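Bifunctional protein PutA (Bdellovibrio bacteriovorus, PDB 5UR2) probably catalyses both oxidations of proline catabolism: flavin-dependent proline to pyrroline-5-carboxylate, then, after hydrolysis, glutamate semialdehyde to L-glutamate with NAD(+). Local coordinates at residues 819-832 with 851-863. Numbering follows the deposited sequence.
Sequences MGPVVDKEAYDRIL and PGGGFFAPPTIFG
M819 reaches over to P859, its SD resting 3.8 Å from CB of the proline ring; a bend in the thioether chain (chi3 -75°) carries CE beside the carbonyl oxygen of A857. One residue on, the G820 carbonyl is tied to that same A857 oxygen by a water that donates to both oxygens, while S776 OG also bonds to G820 O. P821 lies alongside F856 and sets its CB over one face of that ring, 4.1 Å from the centroid, a CH-pi contact; P851 CG covers the opposite face, so the ring is held between two prolines. The direct backbone link follows at V822, whose N donates to F855 O at 2.8 Å, with the donor tilted 28° from the carbonyl plane. The accepting carbonyl belongs to the middle residue of an inverse gamma turn, closed by a weak bond from F856 N to G854 O. In this aldehyde dehydrogenase fold, helix 825-841 leads into strand 843-847, which pairs antiparallel with 860-863 in a mixed sheet. D824 N-caps this helix, OD1 accepting from A827 N at 2.9 Å. The F855 ring packs flat against this first turn, with K825 N 3.6 Å above its plane and over its centre; the K825 chain then leads away to a salt bridge with D829. Y828, CG anti to its own N (chi1 179°), turns a ring edge to the F856-A857 peptide, CE1 standing 3.4 Å from F856 O. I831 packs on V880 of strand 880-886 and brings CG2 towards A857 CB, and L832 CD1 lies 4.1 Å from both A857 CB and P858 CD and also sits above the Y828 ring near its rim.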
ATOM      1  N   MET B 819     -11.387  -6.499  38.446  1.00 20.60           N
ATOM      2  CA  MET B 819     -11.731  -5.143  38.058  1.00 22.41           C
ATOM      3  C   MET B 819     -11.503  -4.189  39.226  1.00 26.51           C
ATOM      4  O   MET B 819     -11.576  -4.581  40.402  1.00 28.50           O
ATOM      5  CB  MET B 819     -13.171  -5.041  37.531  1.00 24.23           C
ATOM      6  CG  MET B 819     -14.205  -5.809  38.289  1.00 33.24           C
ATOM      7  SD  MET B 819     -15.826  -5.747  37.463  1.00 28.76           S
ATOM      8  CE  MET B 819     -16.354  -4.088  37.866  1.00 31.33           C
ATOM      9  N   GLY B 820     -11.172  -2.942  38.883  1.00 22.50           N
ATOM     10  CA  GLY B 820     -11.093  -1.865  39.843  1.00 22.08           C
ATOM     11  C   GLY B 820     -12.243  -0.899  39.661  1.00 23.32           C
ATOM     12  O   GLY B 820     -13.317  -1.278  39.194  1.00 25.45           O
ATOM     13  N   PRO B 821     -12.028   0.376  39.977  1.00 23.86           N
ATOM     14  CA  PRO B 821     -13.109   1.367  39.901  1.00 24.35           C
ATOM     15  C   PRO B 821     -13.271   1.930  38.492  1.00 23.67           C
ATOM     16  O   PRO B 821     -12.422   1.750  37.628  1.00 22.38           O
ATOM     17  CB  PRO B 821     -12.637   2.454  40.877  1.00 21.31           C
ATOM     18  CG  PRO B 821     -11.114   2.450  40.655  1.00 20.68           C
ATOM     19  CD  PRO B 821     -10.747   0.973  40.403  1.00 20.27           C
ATOM     20  N   VAL B 822     -14.387   2.640  38.269  1.00 25.76           N
ATOM     21  CA  VAL B 822     -14.524   3.415  37.032  1.00 24.67           C
ATOM     22  C   VAL B 822     -13.850   4.769  37.242  1.00 23.56           C
ATOM     23  O   VAL B 822     -13.377   5.070  38.340  1.00 26.47           O
ATOM     24  CB  VAL B 822     -15.992   3.584  36.586  1.00 33.59           C
ATOM     25  CG1 VAL B 822     -16.590   2.242  36.143  1.00 21.10           C
ATOM     26  CG2 VAL B 822     -16.835   4.260  37.685  1.00 22.01           C
ATOM     27  N   VAL B 823     -13.806   5.598  36.197  1.00 27.48           N
ATOM     28  CA  VAL B 823     -12.769   6.628  36.110  1.00 28.57           C
ATOM     29  C   VAL B 823     -13.001   7.774  37.100  1.00 29.38           C
ATOM     30  O   VAL B 823     -12.054   8.233  37.747  1.00 27.27           O
ATOM     31  CB  VAL B 823     -12.648   7.137  34.659  1.00 24.79           C
ATOM     32  CG1 VAL B 823     -13.906   7.873  34.225  1.00 25.27           C
ATOM     33  CG2 VAL B 823     -11.467   8.056  34.546  1.00 21.53           C
ATOM     34  N   ASP B 824     -14.241   8.254  37.254  1.00 30.20           N
ATOM     35  CA  ASP B 824     -14.489   9.429  38.094  1.00 33.41           C
ATOM     36  C   ASP B 824     -15.933   9.416  38.598  1.00 28.88           C
ATOM     37  O   ASP B 824     -16.735   8.547  38.241  1.00 29.50           O
ATOM     38  CB  ASP B 824     -14.149  10.748  37.360  1.00 24.60           C
ATOM     39  CG  ASP B 824     -14.985  10.976  36.083  1.00 32.40           C
ATOM     40  OD1 ASP B 824     -16.018  10.293  35.867  1.00 28.37           O
ATOM     41  OD2 ASP B 824     -14.598  11.866  35.285  1.00 37.37           O
ATOM     42  N   LYS B 825     -16.258  10.402  39.445  1.00 27.21           N
ATOM     43  CA  LYS B 825     -17.558  10.401  40.114  1.00 27.63           C
ATOM     44  C   LYS B 825     -18.706  10.577  39.117  1.00 29.19           C
ATOM     45  O   LYS B 825     -19.769   9.965  39.273  1.00 27.94           O
ATOM     46  CB  LYS B 825     -17.587  11.480  41.196  1.00 35.68           C
ATOM     47  CG  LYS B 825     -18.820  11.396  42.108  1.00 34.70           C
ATOM     48  CD  LYS B 825     -18.760  12.402  43.223  1.00 37.97           C
ATOM     49  CE  LYS B 825     -19.990  12.297  44.132  1.00 47.22           C
ATOM     50  NZ  LYS B 825     -21.301  12.351  43.406  1.00 43.42           N
ATOM     51  N   GLU B 826     -18.510  11.409  38.090  1.00 31.06           N
ATOM     52  CA  GLU B 826     -19.515  11.552  37.039  1.00 34.54           C
ATOM     53  C   GLU B 826     -19.835  10.210  36.380  1.00 33.63           C
ATOM     54  O   GLU B 826     -21.002   9.854  36.202  1.00 31.46           O
ATOM     55  CB  GLU B 826     -19.045  12.554  35.986  1.00 31.04           C
ATOM     56  CG  GLU B 826     -20.046  12.705  34.851  1.00 44.31           C
ATOM     57  CD  GLU B 826     -19.558  13.586  33.711  1.00 53.52           C
ATOM     58  OE1 GLU B 826     -18.497  14.223  33.855  1.00 48.96           O
ATOM     59  OE2 GLU B 826     -20.235  13.618  32.659  1.00 62.98           O
ATOM     60  N   ALA B 827     -18.807   9.466  35.975  1.00 33.38           N
ATOM     61  CA  ALA B 827     -19.061   8.169  35.359  1.00 29.95           C
ATOM     62  C   ALA B 827     -19.733   7.223  36.345  1.00 27.78           C
ATOM     63  O   ALA B 827     -20.697   6.531  36.000  1.00 29.12           O
ATOM     64  CB  ALA B 827     -17.751   7.566  34.842  1.00 29.26           C
ATOM     65  N   TYR B 828     -19.248   7.204  37.584  1.00 26.78           N
ATOM     66  CA  TYR B 828     -19.853   6.376  38.619  1.00 25.47           C
ATOM     67  C   TYR B 828     -21.346   6.663  38.752  1.00 30.23           C
ATOM     68  O   TYR B 828     -22.174   5.751  38.667  1.00 27.91           O
ATOM     69  CB  TYR B 828     -19.132   6.617  39.945  1.00 26.72           C
ATOM     70  CG  TYR B 828     -19.677   5.819  41.123  1.00 30.82           C
ATOM     71  CD1 TYR B 828     -19.257   4.508  41.352  1.00 24.66           C
ATOM     72  CD2 TYR B 828     -20.605   6.375  41.999  1.00 28.19           C
ATOM     73  CE1 TYR B 828     -19.737   3.783  42.421  1.00 25.26           C
ATOM     74  CE2 TYR B 828     -21.098   5.650  43.078  1.00 30.14           C
ATOM     75  CZ  TYR B 828     -20.658   4.351  43.272  1.00 30.77           C
ATOM     76  OH  TYR B 828     -21.127   3.608  44.322  1.00 35.77           O
ATOM     77  N   ASP B 829     -21.709   7.934  38.959  1.00 31.14           N
ATOM     78  CA  ASP B 829     -23.121   8.273  39.144  1.00 33.89           C
ATOM     79  C   ASP B 829     -23.939   7.964  37.898  1.00 32.65           C
ATOM     80  O   ASP B 829     -25.082   7.503  37.995  1.00 34.20           O
ATOM     81  CB  ASP B 829     -23.274   9.742  39.546  1.00 28.60           C
ATOM     82  CG  ASP B 829     -22.760  10.019  40.959  1.00 29.92           C
ATOM     83  OD1 ASP B 829     -22.721   9.096  41.787  1.00 41.32           O
ATOM     84  OD2 ASP B 829     -22.374  11.155  41.246  1.00 40.86           O
ATOM     85  N   ARG B 830     -23.384   8.241  36.717  1.00 26.40           N
ATOM     86  CA  ARG B 830     -24.096   7.939  35.483  1.00 28.72           C
ATOM     87  C   ARG B 830     -24.364   6.440  35.362  1.00 32.92           C
ATOM     88  O   ARG B 830     -25.479   6.018  35.030  1.00 34.69           O
ATOM     89  CB  ARG B 830     -23.287   8.453  34.289  1.00 27.55           C
ATOM     90  CG  ARG B 830     -23.868   8.099  32.944  1.00 28.63           C
ATOM     91  CD  ARG B 830     -22.981   8.580  31.793  1.00 33.89           C
ATOM     92  NE  ARG B 830     -21.650   7.969  31.778  1.00 29.15           N
ATOM     93  CZ  ARG B 830     -21.422   6.697  31.466  1.00 28.58           C
ATOM     94  NH1 ARG B 830     -22.434   5.900  31.156  1.00 29.02           N
ATOM     95  NH2 ARG B 830     -20.186   6.218  31.462  1.00 28.13           N
ATOM     96  N   ILE B 831     -23.354   5.623  35.659  1.00 30.85           N
ATOM     97  CA  ILE B 831     -23.489   4.181  35.508  1.00 33.85           C
ATOM     98  C   ILE B 831     -24.478   3.616  36.520  1.00 33.45           C
ATOM     99  O   ILE B 831     -25.335   2.795  36.171  1.00 36.60           O
ATOM    100  CB  ILE B 831     -22.114   3.510  35.627  1.00 23.74           C
ATOM    101  CG1 ILE B 831     -21.231   3.926  34.438  1.00 27.55           C
ATOM    102  CG2 ILE B 831     -22.284   1.993  35.676  1.00 23.69           C
ATOM    103  CD1 ILE B 831     -19.765   3.597  34.637  1.00 26.93           C
ATOM    104  N   LEU B 832     -24.385   4.037  37.784  1.00 30.54           N
ATOM    105  CA  LEU B 832     -25.362   3.571  38.767  1.00 33.62           C
ATOM    106  C   LEU B 832     -26.777   4.008  38.401  1.00 34.30           C
ATOM    107  O   LEU B 832     -27.747   3.318  38.734  1.00 36.40           O
ATOM    108  CB  LEU B 832     -25.004   4.063  40.169  1.00 37.54           C
ATOM    109  CG  LEU B 832     -24.281   3.053  41.056  1.00 38.31           C
ATOM    110  CD1 LEU B 832     -22.911   2.723  40.511  1.00 25.96           C
ATOM    111  CD2 LEU B 832     -24.228   3.519  42.508  1.00 38.07           C
ATOM    112  N   PRO B 851     -16.258  -2.998  47.224  1.00 31.09           N
ATOM    113  CA  PRO B 851     -15.747  -2.248  48.374  1.00 34.30           C
ATOM    114  C   PRO B 851     -16.112  -0.772  48.274  1.00 34.77           C
ATOM    115  O   PRO B 851     -16.607  -0.285  47.254  1.00 30.80           O
ATOM    116  CB  PRO B 851     -14.236  -2.463  48.271  1.00 29.76           C
ATOM    117  CG  PRO B 851     -14.006  -2.615  46.814  1.00 32.80           C
ATOM    118  CD  PRO B 851     -15.186  -3.361  46.283  1.00 24.06           C
ATOM    119  N   GLY B 852     -15.868  -0.057  49.372  1.00 31.33           N
ATOM    120  CA  GLY B 852     -16.051   1.376  49.423  1.00 26.61           C
ATOM    121  C   GLY B 852     -14.758   2.147  49.200  1.00 31.86           C
ATOM    122  O   GLY B 852     -13.704   1.595  48.881  1.00 32.36           O
ATOM    123  N   GLY B 853     -14.855   3.463  49.362  1.00 30.66           N
ATOM    124  CA  GLY B 853     -13.692   4.317  49.307  1.00 30.62           C
ATOM    125  C   GLY B 853     -13.332   4.826  47.930  1.00 35.68           C
ATOM    126  O   GLY B 853     -12.439   5.678  47.824  1.00 38.47           O
ATOM    127  N   GLY B 854     -13.975   4.320  46.880  1.00 33.26           N
ATOM    128  CA  GLY B 854     -13.691   4.733  45.520  1.00 30.36           C
ATOM    129  C   GLY B 854     -14.871   4.491  44.599  1.00 31.40           C
ATOM    130  O   GLY B 854     -15.974   4.167  45.040  1.00 38.92           O
ATOM    131  N   PHE B 855     -14.626   4.651  43.301  1.00 25.72           N
ATOM    132  CA  PHE B 855     -15.711   4.626  42.311  1.00 32.45           C
ATOM    133  C   PHE B 855     -15.961   3.204  41.803  1.00 32.45           C
ATOM    134  O   PHE B 855     -15.908   2.901  40.606  1.00 33.93           O
ATOM    135  CB  PHE B 855     -15.398   5.591  41.166  1.00 33.06           C
ATOM    136  CG  PHE B 855     -15.079   6.992  41.628  1.00 30.90           C
ATOM    137  CD1 PHE B 855     -15.901   7.631  42.535  1.00 24.23           C
ATOM    138  CD2 PHE B 855     -13.951   7.654  41.177  1.00 28.44           C
ATOM    139  CE1 PHE B 855     -15.618   8.926  42.988  1.00 28.04           C
ATOM    140  CE2 PHE B 855     -13.659   8.943  41.615  1.00 29.85           C
ATOM    141  CZ  PHE B 855     -14.495   9.579  42.523  1.00 28.00           C
ATOM    142  N   PHE B 856     -16.274   2.324  42.745  1.00 27.62           N
ATOM    143  CA  PHE B 856     -16.420   0.905  42.439  1.00 33.10           C
ATOM    144  C   PHE B 856     -17.855   0.663  41.995  1.00 31.29           C
ATOM    145  O   PHE B 856     -18.758   0.527  42.822  1.00 35.71           O
ATOM    146  CB  PHE B 856     -16.028   0.055  43.647  1.00 37.41           C
ATOM    147  CG  PHE B 856     -14.584   0.219  44.038  1.00 36.18           C
ATOM    148  CD1 PHE B 856     -13.579  -0.444  43.344  1.00 26.61           C
ATOM    149  CD2 PHE B 856     -14.228   1.089  45.063  1.00 33.75           C
ATOM    150  CE1 PHE B 856     -12.255  -0.270  43.682  1.00 22.02           C
ATOM    151  CE2 PHE B 856     -12.899   1.268  45.407  1.00 29.93           C
ATOM    152  CZ  PHE B 856     -11.906   0.581  44.711  1.00 25.48           C
ATOM    153  N   ALA B 857     -18.072   0.665  40.692  1.00 23.31           N
ATOM    154  CA  ALA B 857     -19.374   0.265  40.163  1.00 37.04           C
ATOM    155  C   ALA B 857     -19.432  -1.264  40.045  1.00 31.55           C
ATOM    156  O   ALA B 857     -18.429  -1.895  39.709  1.00 26.67           O
ATOM    157  CB  ALA B 857     -19.643   0.925  38.801  1.00 25.72           C
ATOM    158  N   PRO B 858     -20.571  -1.886  40.342  1.00 24.18           N
ATOM    159  CA  PRO B 858     -20.631  -3.351  40.394  1.00 24.14           C
ATOM    160  C   PRO B 858     -20.772  -3.959  39.013  1.00 30.08           C
ATOM    161  O   PRO B 858     -21.474  -3.416  38.150  1.00 30.76           O
ATOM    162  CB  PRO B 858     -21.887  -3.617  41.231  1.00 25.57           C
ATOM    163  CG  PRO B 858     -22.783  -2.447  40.899  1.00 28.03           C
ATOM    164  CD  PRO B 858     -21.857  -1.262  40.706  1.00 25.05           C
ATOM    165  N   PRO B 859     -20.156  -5.114  38.771  1.00 28.61           N
ATOM    166  CA  PRO B 859     -20.445  -5.844  37.533  1.00 25.97           C
ATOM    167  C   PRO B 859     -21.879  -6.353  37.584  1.00 28.89           C
ATOM    168  O   PRO B 859     -22.285  -6.997  38.556  1.00 31.46           O
ATOM    169  CB  PRO B 859     -19.431  -6.991  37.549  1.00 28.78           C
ATOM    170  CG  PRO B 859     -19.204  -7.244  39.024  1.00 30.04           C
ATOM    171  CD  PRO B 859     -19.296  -5.885  39.688  1.00 27.94           C
ATOM    172  N   THR B 860     -22.647  -6.051  36.534  1.00 27.21           N
ATOM    173  CA  THR B 860     -24.093  -6.249  36.521  1.00 25.27           C
ATOM    174  C   THR B 860     -24.518  -6.893  35.209  1.00 28.50           C
ATOM    175  O   THR B 860     -24.119  -6.427  34.138  1.00 26.93           O
ATOM    176  CB  THR B 860     -24.814  -4.907  36.706  1.00 30.29           C
ATOM    177  OG1 THR B 860     -24.294  -4.240  37.863  1.00 31.27           O
ATOM    178  CG2 THR B 860     -26.316  -5.109  36.861  1.00 27.88           C
ATOM    179  N   ILE B 861     -25.363  -7.928  35.287  1.00 28.95           N
ATOM    180  CA  ILE B 861     -25.837  -8.654  34.110  1.00 32.41           C
ATOM    181  C   ILE B 861     -27.364  -8.673  34.107  1.00 36.47           C
ATOM    182  O   ILE B 861     -27.983  -9.123  35.079  1.00 29.82           O
ATOM    183  CB  ILE B 861     -25.306 -10.099  34.070  1.00 31.04           C
ATOM    184  CG1 ILE B 861     -23.788 -10.145  34.203  1.00 28.11           C
ATOM    185  CG2 ILE B 861     -25.692 -10.758  32.767  1.00 28.62           C
ATOM    186  CD1 ILE B 861     -23.249 -11.560  34.234  1.00 23.70           C
ATOM    187  N   PHE B 862     -27.970  -8.203  33.014  1.00 26.03           N
ATOM    188  CA  PHE B 862     -29.415  -8.290  32.811  1.00 31.03           C
ATOM    189  C   PHE B 862     -29.739  -9.356  31.777  1.00 36.78           C
ATOM    190  O   PHE B 862     -29.005  -9.543  30.800  1.00 41.05           O
ATOM    191  CB  PHE B 862     -30.008  -6.949  32.361  1.00 29.76           C
ATOM    192  CG  PHE B 862     -29.843  -5.880  33.373  1.00 32.50           C
ATOM    193  CD1 PHE B 862     -30.779  -5.731  34.380  1.00 29.35           C
ATOM    194  CD2 PHE B 862     -28.719  -5.061  33.356  1.00 27.49           C
ATOM    195  CE1 PHE B 862     -30.613  -4.769  35.350  1.00 37.44           C
ATOM    196  CE2 PHE B 862     -28.543  -4.099  34.314  1.00 30.68           C
ATOM    197  CZ  PHE B 862     -29.492  -3.950  35.320  1.00 37.54           C
ATOM    198  N   GLY B 863     -30.868 -10.032  31.984  1.00 33.78           N
ATOM    199  CA  GLY B 863     -31.231 -11.139  31.125  1.00 33.32           C
ATOM    200  C   GLY B 863     -32.486 -10.893  30.325  1.00 37.10           C
ATOM    201  O   GLY B 863     -33.311 -10.058  30.709  1.00 33.59           O
TER
HETATM  202  O   HOH W   1     -15.973  -0.537  38.982  1.00 26.39           O